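Local coordinates for protein L-asparaginase 1 (Escherichia coli, PDB 6NXC) that hydrolyses L-asparagine to L-aspartate and ammonium as an allosterically activated cytoplasmic homotetramer, at residues His98-Tyr102 / Asn127-Pro131. The protein carries 1 engineered substitution. Numbering follows the deposited sequence.
Sequences HYDDY and NLGKP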
loop_
_atom_site.group_PDB
_atom_site.type_symbol
_atom_site.label_atom_id
_atom_site.label_comp_id
_atom_site.label_asym_id
_atom_site.label_seq_id
_atom_site.Cartn_x
_atom_site.Cartn_y
_atom_site.Cartn_z
ATOM N N HIS B 98 8.116 13.779 -36.942
ATOM C CA HIS B 98 7.175 14.836 -36.554
ATOM C C HIS B 98 7.772 15.708 -35.454
ATOM O O HIS B 98 7.044 16.596 -34.968
ATOM C CB HIS B 98 5.853 14.197 -36.183
ATOM C CG HIS B 98 5.265 13.511 -37.375
ATOM N ND1 HIS B 98 5.562 12.142 -37.669
ATOM C CD2 HIS B 98 4.516 13.966 -38.414
ATOM C CE1 HIS B 98 4.847 11.771 -38.728
ATOM N NE2 HIS B 98 4.285 12.853 -39.250
ATOM N N TYR B 99 8.989 15.475 -35.046
ATOM C CA TYR B 99 9.560 16.104 -33.827
ATOM C C TYR B 99 9.484 17.605 -33.873
ATOM O O TYR B 99 9.101 18.222 -32.870
ATOM C CB TYR B 99 10.998 15.709 -33.642
ATOM C CG TYR B 99 11.631 16.149 -32.341
ATOM C CD1 TYR B 99 11.221 15.699 -31.101
ATOM C CD2 TYR B 99 12.672 17.095 -32.343
ATOM C CE1 TYR B 99 11.859 16.064 -29.952
ATOM C CE2 TYR B 99 13.323 17.446 -31.189
ATOM C CZ TYR B 99 12.942 16.937 -29.966
ATOM O OH TYR B 99 13.639 17.295 -28.871
ATOM N N ASP B 100 9.959 18.201 -34.983
ATOM C CA ASP B 100 9.986 19.701 -35.041
ATOM C C ASP B 100 8.606 20.312 -35.124
ATOM O O ASP B 100 8.486 21.541 -34.802
ATOM C CB ASP B 100 10.874 20.197 -36.192
ATOM C CG ASP B 100 12.347 19.898 -35.936
ATOM O OD1 ASP B 100 12.740 19.722 -34.773
ATOM O OD2 ASP B 100 13.094 19.846 -36.906
ATOM N N ASP B 101 7.577 19.560 -35.486
ATOM C CA ASP B 101 6.228 20.089 -35.805
ATOM C C ASP B 101 5.265 20.132 -34.605
ATOM O O ASP B 101 4.185 20.727 -34.723
ATOM C CB ASP B 101 5.644 19.295 -36.987
ATOM C CG ASP B 101 6.539 19.391 -38.223
ATOM O OD1 ASP B 101 7.103 20.476 -38.445
ATOM O OD2 ASP B 101 6.762 18.369 -38.849
ATOM N N TYR B 102 5.562 19.432 -33.523
ATOM C CA TYR B 102 4.615 19.286 -32.381
ATOM C C TYR B 102 5.370 19.614 -31.105
ATOM O O TYR B 102 6.596 19.568 -31.103
ATOM C CB TYR B 102 4.067 17.859 -32.396
ATOM C CG TYR B 102 3.184 17.641 -33.596
ATOM C CD1 TYR B 102 3.707 17.238 -34.826
ATOM C CD2 TYR B 102 1.825 17.884 -33.521
ATOM C CE1 TYR B 102 2.914 17.066 -35.956
ATOM C CE2 TYR B 102 1.031 17.637 -34.632
ATOM C CZ TYR B 102 1.560 17.240 -35.833
ATOM O OH TYR B 102 0.724 17.060 -36.905
ATOM N N ASN B 127 19.133 13.133 -26.990
ATOM C CA ASN B 127 18.833 14.596 -27.043
ATOM C C ASN B 127 17.332 14.854 -27.105
ATOM O O ASN B 127 16.869 15.734 -27.897
ATOM C CB ASN B 127 19.525 15.304 -28.204
ATOM C CG ASN B 127 21.011 15.093 -28.204
ATOM O OD1 ASN B 127 21.596 14.811 -27.176
ATOM N ND2 ASN B 127 21.589 15.107 -29.388
ATOM N N LEU B 128 16.569 14.037 -26.375
ATOM C CA LEU B 128 15.096 14.230 -26.340
ATOM C C LEU B 128 14.766 15.519 -25.567
ATOM O O LEU B 128 15.024 15.543 -24.358
ATOM C CB LEU B 128 14.441 13.032 -25.628
ATOM C CG LEU B 128 12.926 13.079 -25.625
ATOM C CD1 LEU B 128 12.249 13.143 -26.970
ATOM C CD2 LEU B 128 12.363 11.869 -24.945
ATOM N N GLY B 129 14.123 16.501 -26.211
ATOM C CA GLY B 129 13.796 17.801 -25.590
ATOM C C GLY B 129 12.339 18.114 -25.586
ATOM O O GLY B 129 11.989 19.300 -25.391
ATOM N N LYS B 130 11.496 17.058 -25.695
ATOM C CA LYS B 130 10.036 17.171 -25.666
ATOM C C LYS B 130 9.523 15.914 -25.012
ATOM O O LYS B 130 10.185 14.900 -25.023
ATOM C CB LYS B 130 9.411 17.363 -27.058
ATOM C CG LYS B 130 9.969 18.568 -27.818
ATOM C CD LYS B 130 9.361 18.775 -29.162
ATOM C CE LYS B 130 10.100 19.840 -29.953
ATOM N NZ LYS B 130 9.319 20.414 -31.052
ATOM N N PRO B 131 8.337 15.985 -24.395
ATOM C CA PRO B 131 7.796 14.828 -23.703
ATOM C C PRO B 131 7.319 13.814 -24.742
ATOM O O PRO B 131 6.678 14.115 -25.813
ATOM C CB PRO B 131 6.680 15.471 -22.875
ATOM C CG PRO B 131 6.297 16.661 -23.629
ATOM C CD PRO B 131 7.534 17.215 -24.218
HETATM O O HOH W 1 15.974 18.129 -29.321
#
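With its CG anti to the backbone N (chi1 -173°), the phenol end of Y99 reaches the 127-131 loop, while K130, extended from CG outward, passes over one face of the ring, crossing the phenol at a slant, to the backbone of 98-102. K130 CE sits over that face of the Y99 ring, 4.1 Å from its centroid, in a CH-pi contact; CD lies over the same face near CE1, 3.8 Å from Y99 CE1, and CG sits above the rim by CE1 and CZ. NZ lies over the same face in a cation-pi contact and donates to two main-chain oxygens, Y99 O and Y102 O, each at 2.9 Å from NZ; the second bond is the straighter at its acceptor, with a C=O...N angle of 161°. Parallel neighbours in the N-terminal domain's sheet, strands 104-108 and 132-135 are joined through helix 114-124 in a beta-alpha-beta crossover, and the contact links the loop leading from helix 85-98 into the first strand to the loop leading into the second. Replacing the lysine by a leucine would probably leave both carbonyls without their ammonium partner and cost the ring its cation. At the far end of the phenol, G129 N donates to Y99 OH (2.8 Å) near the ring plane. L128 CD1 approaches Y99 CE1 obliquely at 4.2 Å, and F105 of strand 104-108 touches both Y99 and K130.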